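Local coordinates for protein putative Xylose isomerase (Rhodospirillum rubrum, PDB 3QXB) that probably acts as an isomerase of the xylose isomerase-like TIM-barrel family and binds manganese and iron ions, at residues R118-T123 against I161-Y166; L47-V52 against A308-S313. All coordinates share one frame; numbering follows the deposited sequence.

In the fold
Both contacts belong to the shell around the eight-stranded barrel, on opposite sides of the chain's centre, with their own centres about 31 Å apart. Contact 1 joins helices 106-125 and 146-170, consecutive in the outer layer; contact 2 joins the turn between helix 36-46 and strand 51-55 to the end of helix 295-310, so it brings the chain between the first and second strands next to the helix that follows the eighth. Neither shares an element with the other. Contact 1 is partly buried, setting isoleucine and leucine packing beside a tyrosine-aspartate bond. Contact 2 buries less surface, lies nearer the solvent, and depends on a lysine reaching a backbone carbonyl. Along the chain, contact 1 is nested within the span that contact 2 closes.

Contact 1. Residues R118-T123 against I161-Y166; sequences RAIDMT and IELAAY
Neighbouring helices in the outer layer of a TIM barrel meet through I120 and D121 on helix 106-125 and L163 and Y166 on helix 146-170. Around these residues the axes run nearly parallel, at 19° to one another and 10.7 Å apart at their closest, and the gap is bridged by side chains. I120 divides its branches between two partners. Its CD1 methyl reaches the backbone O of L163 at 3.7 Å and lies 4.2 Å from L163 CD2, while its CG2 meets Y166 CD2 at 3.9 Å, approaching the ring obliquely. With CG anti to the backbone N (chi1 -176°), Y166 stretches across to D121, where its OH donates a hydrogen bond to OD1. The modelled OH to OD1 separation, 2.4 Å, is so short that its exact value is doubtful. D121 OD1 lies at the ring's edge, near its plane, and the carboxylate plane is turned 73° from that of the ring. The other carboxylate oxygen, OD2, forms a salt bridge with K117 in the preceding turn of the helix. D121 thus uses one oxygen between helices and one within its own, and the nearby lysine charge probably favours a carboxylate form that accepts from the phenol.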
ATOM      1  N   ARG A 118      11.504  -2.051 -14.538  1.00 18.06           N
ATOM      2  CA  ARG A 118      11.776  -0.688 -14.092  1.00 17.75           C
ATOM      3  C   ARG A 118      12.469  -0.663 -12.734  1.00 17.26           C
ATOM      4  O   ARG A 118      13.375   0.159 -12.516  1.00 17.68           O
ATOM      5  CB  ARG A 118      10.482   0.127 -14.096  1.00 17.72           C
ATOM      6  CG  ARG A 118       9.975   0.385 -15.516  1.00 16.12           C
ATOM      7  CD  ARG A 118       8.741   1.300 -15.587  1.00 18.98           C
ATOM      8  NE  ARG A 118       9.105   2.659 -15.194  1.00 19.47           N
ATOM      9  CZ  ARG A 118       9.661   3.569 -15.993  1.00 20.09           C
ATOM     10  NH1 ARG A 118       9.895   3.305 -17.280  1.00 21.01           N
ATOM     11  NH2 ARG A 118       9.944   4.774 -15.516  1.00 18.26           N
ATOM     12  N   ALA A 119      12.055  -1.550 -11.829  1.00 16.50           N
ATOM     13  CA  ALA A 119      12.764  -1.701 -10.545  1.00 16.85           C
ATOM     14  C   ALA A 119      14.221  -2.115 -10.734  1.00 17.65           C
ATOM     15  O   ALA A 119      15.112  -1.635 -10.026  1.00 18.25           O
ATOM     16  CB  ALA A 119      12.041  -2.722  -9.631  1.00 15.54           C
ATOM     17  N   ILE A 120      14.476  -3.018 -11.668  1.00 18.27           N
ATOM     18  CA  ILE A 120      15.844  -3.367 -12.018  1.00 17.21           C
ATOM     19  C   ILE A 120      16.608  -2.122 -12.545  1.00 18.28           C
ATOM     20  O   ILE A 120      17.744  -1.880 -12.154  1.00 19.15           O
ATOM     21  CB  ILE A 120      15.852  -4.484 -13.084  1.00 17.35           C
ATOM     22  CG1 ILE A 120      15.378  -5.794 -12.445  1.00 18.32           C
ATOM     23  CG2 ILE A 120      17.217  -4.574 -13.776  1.00 15.75           C
ATOM     24  CD1 ILE A 120      14.977  -6.923 -13.433  1.00 15.37           C
ATOM     25  N   ASP A 121      15.991  -1.334 -13.424  1.00 18.80           N
ATOM     26  CA  ASP A 121      16.635  -0.051 -13.876  1.00 18.55           C
ATOM     27  C   ASP A 121      17.017   0.858 -12.704  1.00 17.57           C
ATOM     28  O   ASP A 121      18.173   1.328 -12.552  1.00 16.89           O
ATOM     29  CB  ASP A 121      15.751   0.702 -14.844  1.00 18.98           C
ATOM     30  CG  ASP A 121      15.602   0.019 -16.169  1.00 20.60           C
ATOM     31  OD1 ASP A 121      16.434  -0.834 -16.564  1.00 19.38           O
ATOM     32  OD2 ASP A 121      14.619   0.322 -16.831  1.00 17.32           O
HETATM   33  N   MSE A 122      16.058   1.087 -11.834  1.00 16.48           N
HETATM   34  CA  MSE A 122      16.320   1.891 -10.605  1.00 16.71           C
HETATM   35  C   MSE A 122      17.407   1.297  -9.705  1.00 17.48           C
HETATM   36  O   MSE A 122      18.325   1.992  -9.155  1.00 17.51           O
HETATM   37  CB  MSE A 122      14.980   1.999  -9.829  1.00 16.62           C
HETATM   38  CG  MSE A 122      14.977   3.001  -8.657  1.00 17.09           C
HETATM   39 SE   MSE A 122      13.242   2.870  -7.778  0.75 12.36          SE
HETATM   40  CE  MSE A 122      13.512   1.328  -6.783  1.00 12.42           C
ATOM     41  N   THR A 123      17.357  -0.013  -9.547  1.00 17.51           N
ATOM     42  CA  THR A 123      18.376  -0.679  -8.706  1.00 17.23           C
ATOM     43  C   THR A 123      19.783  -0.537  -9.324  1.00 18.30           C
ATOM     44  O   THR A 123      20.754  -0.274  -8.604  1.00 18.95           O
ATOM     45  CB  THR A 123      17.985  -2.145  -8.489  1.00 17.71           C
ATOM     46  OG1 THR A 123      16.667  -2.208  -7.899  1.00 17.60           O
ATOM     47  CG2 THR A 123      19.044  -2.864  -7.599  1.00 17.10           C
ATOM     48  N   ILE A 161      12.747 -15.522 -16.183  1.00 19.15           N
ATOM     49  CA  ILE A 161      13.940 -15.883 -16.925  1.00 20.02           C
ATOM     50  C   ILE A 161      14.460 -14.727 -17.743  1.00 19.35           C
ATOM     51  O   ILE A 161      15.636 -14.394 -17.660  1.00 18.94           O
ATOM     52  CB  ILE A 161      13.692 -17.155 -17.792  1.00 20.34           C
ATOM     53  CG1 ILE A 161      13.498 -18.343 -16.836  1.00 19.68           C
ATOM     54  CG2 ILE A 161      14.802 -17.342 -18.816  1.00 20.60           C
ATOM     55  CD1 ILE A 161      12.887 -19.571 -17.496  1.00 22.75           C
ATOM     56  N   GLU A 162      13.584 -14.117 -18.525  1.00 18.82           N
ATOM     57  CA  GLU A 162      13.936 -12.943 -19.328  1.00 20.99           C
ATOM     58  C   GLU A 162      14.437 -11.753 -18.470  1.00 19.83           C
ATOM     59  O   GLU A 162      15.365 -11.037 -18.850  1.00 18.74           O
ATOM     60  CB  GLU A 162      12.703 -12.489 -20.100  1.00 21.77           C
ATOM     61  CG  GLU A 162      13.021 -11.849 -21.405  1.00 28.20           C
ATOM     62  CD  GLU A 162      11.806 -11.542 -22.293  1.00 32.57           C
ATOM     63  OE1 GLU A 162      10.695 -12.071 -22.114  1.00 34.87           O
ATOM     64  OE2 GLU A 162      12.001 -10.752 -23.221  1.00 40.15           O
ATOM     65  N   LEU A 163      13.750 -11.543 -17.351  1.00 19.25           N
ATOM     66  CA  LEU A 163      14.086 -10.476 -16.422  1.00 18.79           C
ATOM     67  C   LEU A 163      15.436 -10.742 -15.726  1.00 18.81           C
ATOM     68  O   LEU A 163      16.182  -9.809 -15.497  1.00 18.27           O
ATOM     69  CB  LEU A 163      12.975 -10.264 -15.410  1.00 18.12           C
ATOM     70  CG  LEU A 163      11.736  -9.541 -15.939  1.00 17.73           C
ATOM     71  CD1 LEU A 163      10.581  -9.734 -14.937  1.00 16.56           C
ATOM     72  CD2 LEU A 163      12.050  -8.097 -16.172  1.00 17.99           C
ATOM     73  N   ALA A 164      15.759 -11.995 -15.418  1.00 19.82           N
ATOM     74  CA  ALA A 164      17.093 -12.312 -14.888  1.00 19.80           C
ATOM     75  C   ALA A 164      18.180 -12.000 -15.947  1.00 20.46           C
ATOM     76  O   ALA A 164      19.222 -11.458 -15.611  1.00 22.29           O
ATOM     77  CB  ALA A 164      17.164 -13.792 -14.382  1.00 19.52           C
ATOM     78  N   ALA A 165      17.909 -12.264 -17.225  1.00 20.28           N
ATOM     79  CA  ALA A 165      18.837 -11.908 -18.311  1.00 20.09           C
ATOM     80  C   ALA A 165      19.031 -10.393 -18.401  1.00 20.30           C
ATOM     81  O   ALA A 165      20.158  -9.905 -18.539  1.00 18.02           O
ATOM     82  CB  ALA A 165      18.339 -12.453 -19.676  1.00 19.78           C
ATOM     83  N   TYR A 166      17.919  -9.662 -18.308  1.00 20.00           N
ATOM     84  CA  TYR A 166      18.004  -8.199 -18.280  1.00 20.10           C
ATOM     85  C   TYR A 166      18.792  -7.676 -17.065  1.00 19.96           C
ATOM     86  O   TYR A 166      19.626  -6.788 -17.203  1.00 19.65           O
ATOM     87  CB  TYR A 166      16.612  -7.583 -18.365  1.00 20.59           C
ATOM     88  CG  TYR A 166      16.636  -6.075 -18.436  1.00 19.66           C
ATOM     89  CD1 TYR A 166      17.148  -5.430 -19.546  1.00 20.31           C
ATOM     90  CD2 TYR A 166      16.116  -5.306 -17.413  1.00 18.25           C
ATOM     91  CE1 TYR A 166      17.167  -4.080 -19.621  1.00 21.85           C
ATOM     92  CE2 TYR A 166      16.120  -3.958 -17.487  1.00 19.15           C
ATOM     93  CZ  TYR A 166      16.634  -3.331 -18.588  1.00 20.60           C
ATOM     94  OH  TYR A 166      16.646  -1.935 -18.678  1.00 18.71           O
TER

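Contact 2. Residues L47-V52 against A308-S313; sequences LGLEYV and ALKAAS
The carbonyl oxygen of G48 receives a hydrogen bond from NZ of K310, 2.9 Å from NZ to O, and this bond joins the turn before the second strand of the TIM barrel to the last helix of its outer layer. G48 sits just after helix 36-46, in the turn leading into strand 51-55; K310 lies near the end of helix 295-310, which follows the barrel's eighth strand. Contacts of this sort illustrate how a closed barrel makes neighbours of residues more than 250 positions apart in sequence. The ammonium group does not meet the carbonyl head-on: the C=O...NZ angle is 116°, and NZ stands above the carbonyl plane, 36° out of it. The lysine gets there with an extended chain beyond CG, which carries the charge from the helix to the turn. At G48 the backbone leaves the helical path with positive phi (63°), and the residue offers the lysine bare backbone. L47 O lies farther off, 3.6 Å from K310 NZ, close enough for its partial negative charge probably to favour the ammonium without a bond being made. Beside this polar link the turn also packs through apolar side chains. L47 rests on M302, I303 and V306 of helix 295-310, and L49 touches V306 as well as L22 and V24 of strand 22-25. The lysine's aliphatic part joins the same surface, touching L22 and placing its CE 4.2 Å from L49 CD2.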
ATOM      1  N   LEU A  47      19.765   3.618  14.869  1.00 27.52           N
ATOM      2  CA  LEU A  47      19.600   2.166  14.898  1.00 26.47           C
ATOM      3  C   LEU A  47      20.925   1.419  15.034  1.00 27.45           C
ATOM      4  O   LEU A  47      20.905   0.263  15.417  1.00 26.94           O
ATOM      5  CB  LEU A  47      18.898   1.650  13.656  1.00 25.67           C
ATOM      6  CG  LEU A  47      17.594   2.362  13.299  1.00 23.20           C
ATOM      7  CD1 LEU A  47      17.012   1.670  12.078  1.00 23.01           C
ATOM      8  CD2 LEU A  47      16.662   2.365  14.473  1.00 21.71           C
ATOM      9  N   GLY A  48      22.052   2.064  14.727  1.00 27.44           N
ATOM     10  CA  GLY A  48      23.378   1.409  14.875  1.00 28.84           C
ATOM     11  C   GLY A  48      23.518   0.197  13.954  1.00 28.92           C
ATOM     12  O   GLY A  48      24.055  -0.802  14.336  1.00 28.07           O
ATOM     13  N   LEU A  49      23.015   0.296  12.719  1.00 28.67           N
ATOM     14  CA  LEU A  49      23.061  -0.834  11.762  1.00 29.17           C
ATOM     15  C   LEU A  49      23.843  -0.462  10.501  1.00 29.59           C
ATOM     16  O   LEU A  49      24.131   0.703  10.227  1.00 29.65           O
ATOM     17  CB  LEU A  49      21.629  -1.257  11.382  1.00 28.70           C
ATOM     18  CG  LEU A  49      20.837  -1.891  12.523  1.00 29.31           C
ATOM     19  CD1 LEU A  49      19.379  -2.071  12.129  1.00 24.65           C
ATOM     20  CD2 LEU A  49      21.462  -3.230  12.876  1.00 28.38           C
ATOM     21  N   GLU A  50      24.185  -1.475   9.738  1.00 29.62           N
ATOM     22  CA  GLU A  50      25.052  -1.302   8.572  1.00 30.20           C
ATOM     23  C   GLU A  50      24.403  -1.829   7.290  1.00 27.85           C
ATOM     24  O   GLU A  50      24.469  -1.195   6.218  1.00 30.19           O
ATOM     25  CB  GLU A  50      26.349  -2.046   8.905  1.00 31.52           C
ATOM     26  CG  GLU A  50      27.339  -2.039   7.828  1.00 35.42           C
ATOM     27  CD  GLU A  50      28.607  -2.785   8.208  1.00 40.28           C
ATOM     28  OE1 GLU A  50      28.751  -3.204   9.397  1.00 42.10           O
ATOM     29  OE2 GLU A  50      29.425  -2.926   7.283  1.00 42.07           O
ATOM     30  N   TYR A  51      23.667  -2.921   7.416  1.00 26.38           N
ATOM     31  CA  TYR A  51      22.995  -3.551   6.278  1.00 24.46           C
ATOM     32  C   TYR A  51      21.542  -3.093   6.081  1.00 23.52           C
ATOM     33  O   TYR A  51      20.701  -3.146   6.988  1.00 23.70           O
ATOM     34  CB  TYR A  51      23.124  -5.051   6.376  1.00 25.04           C
ATOM     35  CG  TYR A  51      24.585  -5.444   6.552  1.00 24.91           C
ATOM     36  CD1 TYR A  51      25.478  -5.375   5.496  1.00 23.95           C
ATOM     37  CD2 TYR A  51      25.080  -5.835   7.789  1.00 29.40           C
ATOM     38  CE1 TYR A  51      26.847  -5.724   5.660  1.00 29.04           C
ATOM     39  CE2 TYR A  51      26.430  -6.178   7.958  1.00 30.61           C
ATOM     40  CZ  TYR A  51      27.301  -6.120   6.885  1.00 30.42           C
ATOM     41  OH  TYR A  51      28.626  -6.472   7.061  1.00 35.47           O
ATOM     42  N   VAL A  52      21.268  -2.651   4.862  1.00 21.18           N
ATOM     43  CA  VAL A  52      20.030  -2.009   4.545  1.00 21.02           C
ATOM     44  C   VAL A  52      19.358  -2.648   3.323  1.00 20.15           C
ATOM     45  O   VAL A  52      20.031  -3.016   2.366  1.00 21.67           O
ATOM     46  CB  VAL A  52      20.309  -0.550   4.235  1.00 20.49           C
ATOM     47  CG1 VAL A  52      19.049   0.143   3.762  1.00 18.47           C
ATOM     48  CG2 VAL A  52      20.970   0.180   5.451  1.00 18.73           C
ATOM     49  N   ALA A 308      16.715  -4.636  21.308  1.00 32.84           N
ATOM     50  CA  ALA A 308      16.220  -5.950  21.722  1.00 32.72           C
ATOM     51  C   ALA A 308      16.864  -7.036  20.870  1.00 32.90           C
ATOM     52  O   ALA A 308      17.307  -8.051  21.398  1.00 32.47           O
ATOM     53  CB  ALA A 308      14.683  -6.021  21.616  1.00 31.98           C
ATOM     54  N   LEU A 309      16.936  -6.813  19.560  1.00 31.82           N
ATOM     55  CA  LEU A 309      17.552  -7.782  18.635  1.00 31.77           C
ATOM     56  C   LEU A 309      19.044  -7.959  18.920  1.00 32.97           C
ATOM     57  O   LEU A 309      19.563  -9.093  18.985  1.00 33.85           O
ATOM     58  CB  LEU A 309      17.341  -7.358  17.180  1.00 30.06           C
ATOM     59  CG  LEU A 309      15.962  -7.573  16.556  1.00 29.75           C
ATOM     60  CD1 LEU A 309      15.832  -6.763  15.244  1.00 26.53           C
ATOM     61  CD2 LEU A 309      15.664  -9.064  16.351  1.00 27.30           C
ATOM     62  N   LYS A 310      19.745  -6.848  19.122  1.00 33.66           N
ATOM     63  CA  LYS A 310      21.192  -6.928  19.459  1.00 34.61           C
ATOM     64  C   LYS A 310      21.489  -7.601  20.804  1.00 37.06           C
ATOM     65  O   LYS A 310      22.600  -8.090  21.000  1.00 37.09           O
ATOM     66  CB  LYS A 310      21.827  -5.536  19.440  1.00 34.98           C
ATOM     67  CG  LYS A 310      21.997  -4.959  18.028  1.00 34.88           C
ATOM     68  CD  LYS A 310      22.335  -3.492  18.089  1.00 36.65           C
ATOM     69  CE  LYS A 310      22.949  -2.991  16.800  1.00 36.28           C
ATOM     70  NZ  LYS A 310      23.464  -1.613  17.054  1.00 36.43           N
ATOM     71  N   ALA A 311      20.494  -7.643  21.690  1.00 37.60           N
ATOM     72  CA  ALA A 311      20.595  -8.236  23.010  1.00 39.61           C
ATOM     73  C   ALA A 311      20.600  -9.766  23.018  1.00 41.12           C
ATOM     74  O   ALA A 311      20.896 -10.371  24.043  1.00 41.53           O
ATOM     75  CB  ALA A 311      19.412  -7.679  23.918  1.00 39.68           C
ATOM     76  N   ALA A 312      20.271 -10.397  21.894  1.00 41.31           N
ATOM     77  CA  ALA A 312      20.260 -11.855  21.803  1.00 42.94           C
ATOM     78  C   ALA A 312      21.661 -12.440  22.002  1.00 45.37           C
ATOM     79  O   ALA A 312      22.664 -11.794  21.716  1.00 45.81           O
ATOM     80  CB  ALA A 312      19.677 -12.300  20.484  1.00 42.18           C
ATOM     81  N   SER A 313      21.719 -13.653  22.531  1.00 47.61           N
ATOM     82  CA  SER A 313      22.988 -14.242  22.960  1.00 49.64           C
ATOM     83  C   SER A 313      23.474 -15.315  21.984  1.00 50.15           C
ATOM     84  O   SER A 313      22.863 -16.374  21.880  1.00 50.04           O
ATOM     85  CB  SER A 313      22.842 -14.825  24.361  1.00 51.05           C
ATOM     86  OG  SER A 313      24.080 -15.378  24.804  1.00 54.31           O
TER